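Local coordinates for peridinin-chlorophyll A protein (Amphidinium carterae, PDB 2C9E), which probably serves as a water-soluble light-harvesting antenna that captures blue-green sunlight, holding peridinin, chlorophyll a and galactolipid within an all-helical shell, at residues K310-Y313 / E314-V317; R261-F264 / A265-N268; P190-K194 / L195-K199; T277-P280 / A281-K284. All coordinates share one frame; numbering follows the deposited sequence.

Contact 1 (K310-Y313 / E314-V317); sequences KAAY and ETFV. With DGD (digalactosyl diacyl glycerol (dgdg)), chain K.
Ala312 O is gripped by two donors from the next turn of the helix: Phe316 N at 2.8 Å, and the hydroxyl Thr315 OG1, which donates a hydrogen bond to Ala312 O at 2.5 Å. The hydroxyl meets a lone pair in the carbonyl plane, with a C=O...OG1 angle of 131°. Thr315 reaches it because OG1 stands between its own backbone N and carbonyl carbon (chi1 62°), which turns the hydroxyl back along the helix. One turn's spacing also governs the aromatic contact. Val317 N bonds Tyr313 O, and on the same i to i+4 step the valine methyl CG2 lies over one face of the Tyr313 ring, a CH-pi contact with CG2 3.7 Å from the ring centroid and 25° off the normal. The methyl is displaced toward the rim, 3.4 Å from Tyr313 CE2. These residues lie on helix 306-324, whose inner side lines lipid and peridinin pockets; Thr315 and Phe316 also pack on Phe184 of helix 176-192. The Tyr313 and Phe316 side chains approach each other obliquely, with Tyr313 CD1 4.0 Å from Phe316 CD2. The galactolipid meets both. Its O2D lies at the edge of the Tyr313 ring, in plane, and its acyl carbon C2B sits over a face of Phe316, 3.7 Å from CD2. Beyond the ring, Tyr313 OH and the sugar hydroxyl O3D share a very short hydrogen bond of 2.5 Å, in which either oxygen could be the donor.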
# COMPACT_ATOMS: atom_id res chain seq x y z
N LYS A 310 21.03 -17.85 0.43
CA LYS A 310 20.76 -19.14 -0.20
C LYS A 310 20.20 -20.08 0.84
O LYS A 310 19.26 -20.80 0.57
CB LYS A 310 22.04 -19.70 -0.82
CG LYS A 310 22.31 -19.07 -2.18
CD LYS A 310 23.74 -19.26 -2.70
CE LYS A 310 23.91 -18.50 -4.04
NZ LYS A 310 25.32 -18.01 -4.25
N ALA A 311 20.76 -20.05 2.04
CA ALA A 311 20.26 -20.91 3.12
C ALA A 311 18.81 -20.54 3.49
O ALA A 311 17.98 -21.42 3.80
CB ALA A 311 21.15 -20.77 4.34
N ALA A 312 18.51 -19.24 3.44
CA ALA A 312 17.20 -18.75 3.76
C ALA A 312 16.21 -19.16 2.67
O ALA A 312 15.07 -19.55 2.98
CB ALA A 312 17.24 -17.21 3.91
N TYR A 313 16.63 -19.08 1.41
CA TYR A 313 15.78 -19.48 0.29
C TYR A 313 15.28 -20.91 0.51
O TYR A 313 14.11 -21.23 0.19
CB TYR A 313 16.55 -19.43 -1.01
CG TYR A 313 15.74 -19.90 -2.21
CD1 TYR A 313 14.71 -19.10 -2.75
CD2 TYR A 313 15.99 -21.14 -2.83
CE1 TYR A 313 13.99 -19.53 -3.86
CE2 TYR A 313 15.26 -21.57 -3.93
CZ TYR A 313 14.26 -20.77 -4.44
OH TYR A 313 13.55 -21.15 -5.57
N GLU A 314 16.13 -21.78 1.05
CA GLU A 314 15.66 -23.12 1.28
C GLU A 314 14.49 -23.06 2.27
O GLU A 314 13.46 -23.70 2.03
CB GLU A 314 16.77 -24.06 1.79
CG GLU A 314 17.86 -24.27 0.77
CD GLU A 314 17.32 -24.71 -0.59
OE1 GLU A 314 16.46 -25.62 -0.62
OE2 GLU A 314 17.76 -24.16 -1.63
N THR A 315 14.60 -22.30 3.36
CA THR A 315 13.45 -22.23 4.27
C THR A 315 12.27 -21.60 3.54
O THR A 315 11.13 -22.00 3.78
CB THR A 315 13.73 -21.41 5.57
OG1 THR A 315 14.02 -20.04 5.24
CG2 THR A 315 14.90 -22.00 6.35
N PHE A 316 12.54 -20.63 2.66
CA PHE A 316 11.45 -19.96 1.92
C PHE A 316 10.69 -21.00 1.06
O PHE A 316 9.47 -21.04 1.10
CB PHE A 316 12.00 -18.82 1.04
CG PHE A 316 10.97 -18.21 0.10
CD1 PHE A 316 9.95 -17.40 0.58
CD2 PHE A 316 11.04 -18.47 -1.30
CE1 PHE A 316 8.99 -16.84 -0.32
CE2 PHE A 316 10.12 -17.94 -2.18
CZ PHE A 316 9.10 -17.13 -1.71
N VAL A 317 11.41 -21.84 0.30
CA VAL A 317 10.75 -22.87 -0.48
C VAL A 317 9.94 -23.79 0.47
O VAL A 317 8.81 -24.13 0.18
CB VAL A 317 11.74 -23.78 -1.31
CG1 VAL A 317 10.93 -24.82 -2.13
CG2 VAL A 317 12.55 -22.93 -2.32
C1A DGD K . 9.66 -11.33 -4.99
C2A DGD K . 8.99 -10.11 -4.32
C3A DGD K . 8.35 -9.15 -5.32
C4A DGD K . 7.04 -9.70 -5.93
C5A DGD K . 6.20 -8.60 -6.56
C6A DGD K . 4.82 -8.30 -5.95
C7A DGD K . 4.72 -8.33 -4.43
C8A DGD K . 4.04 -7.06 -3.83
C9A DGD K . 4.28 -6.99 -2.30
CAA DGD K . 5.47 -6.13 -1.89
CBA DGD K . 5.15 -5.06 -0.79
CCA DGD K . 3.75 -5.22 -0.06
CDA DGD K . 2.79 -4.12 -0.53
CEA DGD K . 1.52 -4.03 0.26
CFA DGD K . 1.51 -3.02 1.44
CGA DGD K . 0.02 -2.73 1.84
CHA DGD K . -0.16 -1.46 2.70
CIA DGD K . 0.54 -0.21 2.12
O1A DGD K . 10.30 -11.15 -6.05
C1B DGD K . 12.45 -14.09 -2.58
C2B DGD K . 12.89 -15.26 -1.68
C3B DGD K . 13.94 -14.83 -0.66
C4B DGD K . 14.44 -15.98 0.22
C5B DGD K . 15.28 -15.47 1.41
C6B DGD K . 16.50 -14.60 0.98
C7B DGD K . 16.75 -13.48 1.97
C8B DGD K . 15.50 -12.63 2.25
C9B DGD K . 15.71 -11.78 3.51
CAB DGD K . 14.80 -10.52 3.55
CBB DGD K . 15.01 -9.71 4.82
CCB DGD K . 14.06 -10.08 5.95
CDB DGD K . 12.59 -10.01 5.58
CEB DGD K . 12.04 -11.40 5.14
CFB DGD K . 11.03 -11.16 4.05
CGB DGD K . 10.93 -12.23 3.09
CHB DGD K . 11.88 -12.08 1.96
CIB DGD K . 11.51 -13.11 0.90
O1B DGD K . 12.17 -12.97 -2.07
O1G DGD K . 10.01 -12.34 -4.11
C1G DGD K . 10.56 -13.51 -4.67
C2G DGD K . 12.08 -13.25 -4.73
O2G DGD K . 12.84 -14.11 -3.85
C3G DGD K . 12.58 -13.50 -6.17
O3G DGD K . 12.21 -14.85 -6.51
C1D DGD K . 13.32 -15.73 -6.73
C2D DGD K . 12.71 -17.13 -6.85
O2D DGD K . 12.07 -17.50 -5.62
C3D DGD K . 13.84 -18.12 -7.17
O3D DGD K . 13.31 -19.43 -7.34
C4D DGD K . 14.56 -17.69 -8.45
O4D DGD K . 13.69 -17.87 -9.57
C5D DGD K . 14.94 -16.19 -8.35
O5D DGD K . 16.83 -16.40 -9.74
C6D DGD K . 15.58 -15.76 -9.65
O6D DGD K . 13.82 -15.36 -8.08
C1E DGD K . 16.89 -17.17 -10.96
C2E DGD K . 18.11 -18.11 -10.90
O2E DGD K . 18.01 -18.95 -9.73
C3E DGD K . 19.40 -17.28 -10.75
O3E DGD K . 20.53 -18.13 -10.94
C4E DGD K . 19.43 -16.05 -11.73
O4E DGD K . 19.73 -16.47 -13.06
C5E DGD K . 18.07 -15.31 -11.70
O6E DGD K . 17.00 -16.22 -12.03
C6E DGD K . 18.08 -14.13 -12.68
O5E DGD K . 16.88 -13.36 -12.62

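Contact 2 (R261-F264 / A265-N268); sequences RDDF and ARVN. With PID (peridinin), chain J.
Phe264 and Asn268, one helical turn apart, meet with ring and amide planes 83° apart. The amide oxygen Asn268 OD1 sits over one face of the ring, offset toward the rim and 3.5 Å from Phe264 CE2. The phenyl is carried out by a CG anti to the backbone N (chi1 -173°), and its edge is turned to peridinin, Phe264 CD1 lying 3.8 Å from C22 of the polyene. Asn268 turns the other end of its amide to the same pigment, with ND2 3.0 Å from C18, while OD1 is hydrogen-bonded to Ser185 OG on helix 176-192. Val267 adds a methyl to this lining, CG1 standing 3.8 Å from peridinin C20. A different pairing occupies the flank toward helix 234-251. Asp263 and Arg266 run side by side, pointing the same way, their carboxylate and guanidinium planes inclined by 35°. Arg266 NH2 reaches Asp263 OD1 at 2.6 Å in a salt bridge, after a bend at chi3 folds the arginine back toward the first turn. Arg266 also comes close to Arg246 of helix 234-251, which Asp263 touches as well. The first two turns of helix 261-276 thus separate their chemistry by face: the Asp263 carboxylate, beside both arginines, probably eases their repulsion, while the polyene lies against a phenyl edge, a methyl and an amide nitrogen that could tune its surroundings electrostatically.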
# COMPACT_ATOMS: atom_id res chain seq x y z
N ARG A 261 12.63 -9.75 17.39
CA ARG A 261 12.48 -11.14 17.00
C ARG A 261 11.04 -11.72 17.01
O ARG A 261 10.60 -12.37 16.03
CB ARG A 261 13.38 -11.97 17.92
CG ARG A 261 14.51 -12.65 17.21
CD ARG A 261 15.53 -13.21 18.19
NE ARG A 261 16.76 -12.41 18.16
CZ ARG A 261 17.72 -12.52 17.24
NH1 ARG A 261 17.62 -13.42 16.26
NH2 ARG A 261 18.78 -11.71 17.32
N ASP A 262 10.31 -11.51 18.11
CA ASP A 262 8.94 -12.02 18.22
C ASP A 262 7.97 -11.37 17.24
O ASP A 262 7.10 -12.03 16.64
CB ASP A 262 8.40 -11.81 19.66
CG ASP A 262 8.78 -12.94 20.60
OD1 ASP A 262 9.06 -14.07 20.09
OD2 ASP A 262 8.79 -12.72 21.85
N ASP A 263 8.07 -10.06 17.12
CA ASP A 263 7.23 -9.29 16.18
C ASP A 263 7.43 -9.78 14.74
O ASP A 263 6.46 -10.03 14.02
CB ASP A 263 7.59 -7.81 16.31
CG ASP A 263 7.22 -7.25 17.67
OD1 ASP A 263 6.35 -7.87 18.36
OD2 ASP A 263 7.76 -6.19 18.05
N PHE A 264 8.70 -9.93 14.36
CA PHE A 264 9.10 -10.42 13.04
C PHE A 264 8.46 -11.80 12.73
O PHE A 264 7.92 -12.03 11.65
CB PHE A 264 10.64 -10.49 12.98
CG PHE A 264 11.19 -10.82 11.63
CD1 PHE A 264 11.13 -9.90 10.58
CD2 PHE A 264 11.79 -12.06 11.40
CE1 PHE A 264 11.65 -10.21 9.32
CE2 PHE A 264 12.33 -12.40 10.13
CZ PHE A 264 12.26 -11.49 9.09
N ALA A 265 8.52 -12.71 13.69
CA ALA A 265 7.93 -14.04 13.53
C ALA A 265 6.43 -13.94 13.34
O ALA A 265 5.84 -14.62 12.46
CB ALA A 265 8.23 -14.94 14.79
N ARG A 266 5.80 -13.13 14.18
CA ARG A 266 4.36 -12.94 14.10
C ARG A 266 3.96 -12.39 12.72
O ARG A 266 2.97 -12.83 12.14
CB ARG A 266 3.86 -12.04 15.24
CG ARG A 266 3.02 -12.81 16.30
CD ARG A 266 2.72 -11.96 17.55
NE ARG A 266 3.94 -11.29 18.00
CZ ARG A 266 4.04 -10.47 19.04
NH1 ARG A 266 2.98 -10.20 19.80
NH2 ARG A 266 5.22 -9.94 19.34
N VAL A 267 4.75 -11.46 12.18
CA VAL A 267 4.47 -10.93 10.84
C VAL A 267 4.56 -12.03 9.79
O VAL A 267 3.66 -12.16 8.94
CB VAL A 267 5.47 -9.79 10.40
CG1 VAL A 267 5.37 -9.54 8.85
CG2 VAL A 267 5.15 -8.53 11.13
N ASN A 268 5.61 -12.84 9.83
CA ASN A 268 5.72 -13.88 8.80
C ASN A 268 4.61 -14.93 8.91
O ASN A 268 4.15 -15.47 7.90
CB ASN A 268 7.08 -14.59 8.87
CG ASN A 268 8.23 -13.71 8.45
OD1 ASN A 268 9.30 -13.71 9.09
ND2 ASN A 268 8.04 -12.94 7.40
C1 PID J . 4.05 -19.97 -4.36
C2 PID J . 3.58 -21.12 -5.25
C3 PID J . 2.06 -21.05 -5.40
C4 PID J . 1.47 -21.29 -4.00
C5 PID J . 1.73 -20.10 -3.08
C6 PID J . 3.15 -19.52 -3.21
C7 PID J . 3.66 -18.90 -2.06
C8 PID J . 4.19 -17.61 -1.98
C9 PID J . 4.65 -17.03 -0.79
C10 PID J . 4.66 -17.61 0.48
C11 PID J . 5.14 -15.80 -0.65
C12 PID J . 5.44 -15.60 0.64
C13 PID J . 5.93 -14.40 1.16
C14 PID J . 6.25 -14.13 2.49
C15 PID J . 6.73 -12.86 2.82
C16 PID J . 7.09 -12.41 4.09
C17 PID J . 7.54 -11.11 4.27
C18 PID J . 7.89 -10.61 5.53
C19 PID J . 8.32 -9.31 5.75
C20 PID J . 8.60 -8.86 7.04
C21 PID J . 9.00 -7.57 7.38
C22 PID J . 9.20 -7.24 8.72
C23 PID J . 9.52 -6.03 9.11
C24 PID J . 9.81 -4.81 9.48
C25 PID J . 8.72 -3.79 9.84
C26 PID J . 8.99 -2.47 9.11
C27 PID J . 10.43 -1.97 9.32
C28 PID J . 11.45 -3.02 8.87
C29 PID J . 11.28 -4.36 9.59
C30 PID J . 10.22 0.35 8.88
C31 PID J . 10.49 1.57 7.99
CM1 PID J . 5.58 -19.84 -4.27
CM2 PID J . 1.44 -20.60 -1.67
CM3 PID J . 0.71 -19.01 -3.43
CM4 PID J . 6.10 -15.20 3.57
CM5 PID J . 9.28 -6.50 6.32
CM6 PID J . 7.34 -4.28 9.42
CM7 PID J . 8.72 -3.55 11.36
CM8 PID J . 12.26 -5.36 8.99
O1 PID J . 3.31 -18.75 -4.41
O2 PID J . 1.56 -22.02 -6.32
O3 PID J . 4.23 -18.73 0.77
O4 PID J . 5.16 -16.71 1.38
O5 PID J . 11.57 -4.18 10.97
O6 PID J . 10.67 -0.86 8.45
O7 PID J . 9.62 0.47 9.94

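Contact 3 (P190-K194 / L195-K199); sequences PIMDK and LDWGK. With PID (peridinin), chain J.
A type I beta turn from Met192 to Leu195 carries the chain off helix 176-192, closed by Leu195 N bonding Met192 O at 3.0 Å. The same carbonyl takes a second donor, the indole Trp197 NE1, also at 3.0 Å, with an almost straight N-H...O angle of 174°. The two donors come from opposite faces of the carbonyl plane, and the oxygen lies just 4° out of the indole plane, a bond that helps fix the rotation of the ring. Met192 crosses Trp197 at about a right angle. Its CG packs 3.6 Å from Trp197 CZ2, and its chain, bent at chi2 and chi3, brings SD to 4.5 Å from the centroid of the five-membered ring in an oblique Met-aromatic contact. Peridinin's methyl CM8 rests over the centre of one indole face, 3.4 Å from Trp197 CE2, and is also touched by Met192 CG. Leu195 turns its branch back toward the preceding turn, CG lying 3.6 Å from Ile191 O. Farther along, Asp196 OD1 accepts from Gly198 N, an Asx turn within a second type I turn, Asp196 to Lys199. Ile191 and Leu195 both touch Asn304, and Trp197 also touches chlorophyll a. What results is a loop following helix 176-192 whose tryptophan, held by a main-chain carbonyl, forms part of the wall of the peridinin, chlorophyll and galactolipid pockets.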
# COMPACT_ATOMS: atom_id res chain seq x y z
N PRO A 190 18.44 -12.84 10.66
CA PRO A 190 19.85 -12.40 10.55
C PRO A 190 20.19 -11.63 9.27
O PRO A 190 21.21 -10.96 9.17
CB PRO A 190 20.65 -13.69 10.64
CG PRO A 190 19.66 -14.66 11.33
CD PRO A 190 18.35 -14.31 10.73
N ILE A 191 19.35 -11.77 8.27
CA ILE A 191 19.53 -11.03 7.02
C ILE A 191 18.83 -9.66 7.23
O ILE A 191 19.37 -8.60 6.91
CB ILE A 191 18.86 -11.79 5.85
CG1 ILE A 191 19.50 -13.17 5.75
CG2 ILE A 191 18.96 -10.99 4.58
CD1 ILE A 191 19.06 -14.04 4.59
N MET A 192 17.61 -9.72 7.76
CA MET A 192 16.83 -8.53 8.06
C MET A 192 17.61 -7.59 8.97
O MET A 192 17.72 -6.39 8.67
CB MET A 192 15.50 -8.94 8.74
CG MET A 192 14.53 -7.82 9.11
SD MET A 192 15.08 -6.86 10.50
CE MET A 192 14.72 -8.07 11.81
N ASP A 193 18.19 -8.15 10.05
CA ASP A 193 18.90 -7.30 11.04
C ASP A 193 20.16 -6.60 10.57
O ASP A 193 20.68 -5.72 11.28
CB ASP A 193 19.12 -8.02 12.42
CG ASP A 193 20.20 -9.15 12.39
OD1 ASP A 193 20.81 -9.37 11.31
OD2 ASP A 193 20.44 -9.82 13.45
N LYS A 194 20.65 -6.95 9.39
CA LYS A 194 21.82 -6.22 8.90
C LYS A 194 21.43 -5.06 7.94
O LYS A 194 22.25 -4.24 7.57
CB LYS A 194 22.77 -7.19 8.23
CG LYS A 194 23.18 -8.27 9.27
CD LYS A 194 24.23 -9.21 8.75
CE LYS A 194 24.59 -10.21 9.82
NZ LYS A 194 23.46 -11.09 10.23
N LEU A 195 20.16 -4.94 7.59
CA LEU A 195 19.80 -3.88 6.64
C LEU A 195 19.29 -2.65 7.33
O LEU A 195 18.85 -2.73 8.47
CB LEU A 195 18.74 -4.40 5.67
CG LEU A 195 19.15 -5.64 4.85
CD1 LEU A 195 17.89 -6.26 4.19
CD2 LEU A 195 20.20 -5.22 3.77
N ASP A 196 19.35 -1.51 6.66
CA ASP A 196 18.84 -0.27 7.22
C ASP A 196 17.49 -0.03 6.53
O ASP A 196 17.44 0.49 5.41
CB ASP A 196 19.76 0.90 6.95
CG ASP A 196 19.29 2.15 7.67
OD1 ASP A 196 18.13 2.17 8.09
OD2 ASP A 196 20.06 3.12 7.82
N TRP A 197 16.40 -0.36 7.21
CA TRP A 197 15.09 -0.25 6.60
C TRP A 197 14.60 1.16 6.44
O TRP A 197 13.55 1.39 5.80
CB TRP A 197 14.07 -1.12 7.38
CG TRP A 197 14.48 -2.58 7.32
CD1 TRP A 197 15.46 -3.16 8.04
CD2 TRP A 197 13.98 -3.58 6.44
NE1 TRP A 197 15.61 -4.47 7.67
CE2 TRP A 197 14.72 -4.75 6.68
CE3 TRP A 197 12.97 -3.60 5.45
CZ2 TRP A 197 14.49 -5.95 5.98
CZ3 TRP A 197 12.74 -4.80 4.75
CH2 TRP A 197 13.50 -5.95 5.03
N GLY A 198 15.35 2.10 6.99
CA GLY A 198 14.97 3.49 6.86
C GLY A 198 15.71 4.12 5.70
O GLY A 198 15.45 5.26 5.33
N LYS A 199 16.63 3.36 5.13
CA LYS A 199 17.46 3.82 4.03
C LYS A 199 17.78 2.60 3.12
O LYS A 199 18.86 2.01 3.18
CB LYS A 199 18.75 4.42 4.62
CG LYS A 199 19.65 5.17 3.67
CD LYS A 199 20.90 5.58 4.46
CE LYS A 199 22.10 5.99 3.59
NZ LYS A 199 23.37 6.02 4.42
C1 PID J . 4.05 -19.97 -4.36
C2 PID J . 3.58 -21.12 -5.25
C3 PID J . 2.06 -21.05 -5.40
C4 PID J . 1.47 -21.29 -4.00
C5 PID J . 1.73 -20.10 -3.08
C6 PID J . 3.15 -19.52 -3.21
C7 PID J . 3.66 -18.90 -2.06
C8 PID J . 4.19 -17.61 -1.98
C9 PID J . 4.65 -17.03 -0.79
C10 PID J . 4.66 -17.61 0.48
C11 PID J . 5.14 -15.80 -0.65
C12 PID J . 5.44 -15.60 0.64
C13 PID J . 5.93 -14.40 1.16
C14 PID J . 6.25 -14.13 2.49
C15 PID J . 6.73 -12.86 2.82
C16 PID J . 7.09 -12.41 4.09
C17 PID J . 7.54 -11.11 4.27
C18 PID J . 7.89 -10.61 5.53
C19 PID J . 8.32 -9.31 5.75
C20 PID J . 8.60 -8.86 7.04
C21 PID J . 9.00 -7.57 7.38
C22 PID J . 9.20 -7.24 8.72
C23 PID J . 9.52 -6.03 9.11
C24 PID J . 9.81 -4.81 9.48
C25 PID J . 8.72 -3.79 9.84
C26 PID J . 8.99 -2.47 9.11
C27 PID J . 10.43 -1.97 9.32
C28 PID J . 11.45 -3.02 8.87
C29 PID J . 11.28 -4.36 9.59
C30 PID J . 10.22 0.35 8.88
C31 PID J . 10.49 1.57 7.99
CM1 PID J . 5.58 -19.84 -4.27
CM2 PID J . 1.44 -20.60 -1.67
CM3 PID J . 0.71 -19.01 -3.43
CM4 PID J . 6.10 -15.20 3.57
CM5 PID J . 9.28 -6.50 6.32
CM6 PID J . 7.34 -4.28 9.42
CM7 PID J . 8.72 -3.55 11.36
CM8 PID J . 12.26 -5.36 8.99
O1 PID J . 3.31 -18.75 -4.41
O2 PID J . 1.56 -22.02 -6.32
O3 PID J . 4.23 -18.73 0.77
O4 PID J . 5.16 -16.71 1.38
O5 PID J . 11.57 -4.18 10.97
O6 PID J . 10.67 -0.86 8.45
O7 PID J . 9.62 0.47 9.94

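Contact 4 (T277-P280 / A281-K284); sequences TADP and AKFK. Unlike the reference sequence in segment 277-280: Asp279 (reference His). With PID (peridinin), chain J.
Asp279 and Lys282 meet where the carboxylate caps a helix: Asp279 OD1 accepts a hydrogen bond from Lys282 N at 2.9 Å, with an N-H...O angle of 169°. The donor comes from above the carboxylate plane, 41° out of it. A CG anti to its own N (chi1 177°) swings the aspartate group over the first turn. The other oxygen, OD2, accepts from a water at 2.8 Å, and the same water receives a weak bond from Lys282 NZ. That ammonium stays 5.1 Å from Asp279 OD2; its salt bridge is with Glu227 OE2 of helix 215-231. Beneath the charged ends the aliphatic part of the lysine crosses the carboxylate obliquely, Lys282 CB lying 3.6 Å from Asp279 OD1. The main chain is supplied in turn. Asp279 O accepts from Phe283 N and Pro280 O from Lys284 N, while Asp279 N donates to Thr231 OG1. Proline at the first helical position has no N-H to be satisfied. Before the cap, Thr277 OG1 is hydrogen-bonded to Met274 O and Asn233 N. Phe283 CD2 stands 4.0 Å from Ala278 CB, and its CE1 comes within 3.5 Å of peridinin C8. Lys284 lays its methylene chain by the pigment's end ring, CG 3.8 Å from C2. Asp279 differs here from the histidine of the reference sequence. The motif is an aspartate N-cap followed by proline in the first helical position; the short helix 280-285 it opens carries Phe283 and Lys284, which line peridinin pockets.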
# COMPACT_ATOMS: atom_id res chain seq x y z
N THR A 277 -4.73 -18.06 1.90
CA THR A 277 -6.10 -17.80 1.50
C THR A 277 -6.33 -17.16 0.13
O THR A 277 -7.48 -16.95 -0.26
CB THR A 277 -6.77 -16.97 2.56
OG1 THR A 277 -6.54 -15.57 2.32
CG2 THR A 277 -6.17 -17.34 3.90
N ALA A 278 -5.25 -16.85 -0.59
CA ALA A 278 -5.34 -16.26 -1.92
C ALA A 278 -5.47 -17.29 -3.04
O ALA A 278 -5.17 -18.48 -2.88
CB ALA A 278 -4.07 -15.41 -2.20
N ASP A 279 -5.87 -16.83 -4.22
CA ASP A 279 -5.90 -17.70 -5.37
C ASP A 279 -4.42 -17.91 -5.59
O ASP A 279 -3.70 -16.96 -5.79
CB ASP A 279 -6.47 -16.97 -6.57
CG ASP A 279 -6.45 -17.79 -7.81
OD1 ASP A 279 -5.35 -18.26 -8.20
OD2 ASP A 279 -7.54 -17.97 -8.39
N PRO A 280 -3.95 -19.17 -5.53
CA PRO A 280 -2.57 -19.63 -5.69
C PRO A 280 -1.88 -19.30 -7.00
O PRO A 280 -0.69 -18.88 -7.01
CB PRO A 280 -2.69 -21.15 -5.51
CG PRO A 280 -3.90 -21.32 -4.66
CD PRO A 280 -4.85 -20.30 -5.23
N ALA A 281 -2.58 -19.51 -8.12
CA ALA A 281 -1.96 -19.24 -9.41
C ALA A 281 -1.84 -17.73 -9.56
O ALA A 281 -0.84 -17.25 -10.07
CB ALA A 281 -2.79 -19.86 -10.61
N LYS A 282 -2.85 -17.00 -9.11
CA LYS A 282 -2.79 -15.57 -9.22
C LYS A 282 -1.70 -15.00 -8.33
O LYS A 282 -0.95 -14.14 -8.78
CB LYS A 282 -4.14 -14.95 -8.89
CG LYS A 282 -5.00 -14.91 -10.14
CD LYS A 282 -6.41 -14.41 -9.92
CE LYS A 282 -7.23 -14.72 -11.18
NZ LYS A 282 -8.44 -13.87 -11.25
N PHE A 283 -1.60 -15.49 -7.10
CA PHE A 283 -0.58 -14.99 -6.21
C PHE A 283 0.79 -15.29 -6.79
O PHE A 283 1.61 -14.38 -7.01
CB PHE A 283 -0.73 -15.61 -4.83
CG PHE A 283 0.14 -14.98 -3.79
CD1 PHE A 283 1.47 -15.35 -3.66
CD2 PHE A 283 -0.37 -13.98 -2.98
CE1 PHE A 283 2.30 -14.74 -2.73
CE2 PHE A 283 0.45 -13.34 -2.04
CZ PHE A 283 1.79 -13.72 -1.92
N LYS A 284 1.01 -16.57 -7.09
CA LYS A 284 2.26 -17.00 -7.67
C LYS A 284 2.71 -16.13 -8.82
O LYS A 284 3.89 -15.78 -8.94
CB LYS A 284 2.16 -18.41 -8.20
CG LYS A 284 3.53 -19.01 -8.45
CD LYS A 284 3.42 -20.29 -9.27
CE LYS A 284 4.73 -21.07 -9.35
NZ LYS A 284 4.46 -22.48 -8.85
C1 PID J . 4.05 -19.97 -4.36
C2 PID J . 3.58 -21.12 -5.25
C3 PID J . 2.06 -21.05 -5.40
C4 PID J . 1.47 -21.29 -4.00
C5 PID J . 1.73 -20.10 -3.08
C6 PID J . 3.15 -19.52 -3.21
C7 PID J . 3.66 -18.90 -2.06
C8 PID J . 4.19 -17.61 -1.98
C9 PID J . 4.65 -17.03 -0.79
C10 PID J . 4.66 -17.61 0.48
C11 PID J . 5.14 -15.80 -0.65
C12 PID J . 5.44 -15.60 0.64
C13 PID J . 5.93 -14.40 1.16
C14 PID J . 6.25 -14.13 2.49
C15 PID J . 6.73 -12.86 2.82
C16 PID J . 7.09 -12.41 4.09
C17 PID J . 7.54 -11.11 4.27
C18 PID J . 7.89 -10.61 5.53
C19 PID J . 8.32 -9.31 5.75
C20 PID J . 8.60 -8.86 7.04
C21 PID J . 9.00 -7.57 7.38
C22 PID J . 9.20 -7.24 8.72
C23 PID J . 9.52 -6.03 9.11
C24 PID J . 9.81 -4.81 9.48
C25 PID J . 8.72 -3.79 9.84
C26 PID J . 8.99 -2.47 9.11
C27 PID J . 10.43 -1.97 9.32
C28 PID J . 11.45 -3.02 8.87
C29 PID J . 11.28 -4.36 9.59
C30 PID J . 10.22 0.35 8.88
C31 PID J . 10.49 1.57 7.99
CM1 PID J . 5.58 -19.84 -4.27
CM2 PID J . 1.44 -20.60 -1.67
CM3 PID J . 0.71 -19.01 -3.43
CM4 PID J . 6.10 -15.20 3.57
CM5 PID J . 9.28 -6.50 6.32
CM6 PID J . 7.34 -4.28 9.42
CM7 PID J . 8.72 -3.55 11.36
CM8 PID J . 12.26 -5.36 8.99
O1 PID J . 3.31 -18.75 -4.41
O2 PID J . 1.56 -22.02 -6.32
O3 PID J . 4.23 -18.73 0.77
O4 PID J . 5.16 -16.71 1.38
O5 PID J . 11.57 -4.18 10.97
O6 PID J . 10.67 -0.86 8.45
O7 PID J . 9.62 0.47 9.94
O HOH W 1 -9.37 -16.07 -9.32

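All four contacts are local and none wholly buried: each sets an inward face lining pigment or lipid against a more exposed one. Contact 1 lies within helix 306-324, contact 2 at the start of helix 261-276, contact 3 where helix 176-192 gives way to loop, and contact 4 where helix 280-285 begins. Contact 3 touches contacts 1 and 2, Ile191 CD1 on Ala312 CB and Met192 CG on Phe264 CE1 (both 3.7 Å). Contacts 2, 3 and 4 meet different lengths of one peridinin. Contact 1 lines peridinin pockets too, but its polar bond goes to a lipid sugar. Ion pairing marks the flank of contact 2 facing helix 234-251, capping and water the exposed side of contact 4.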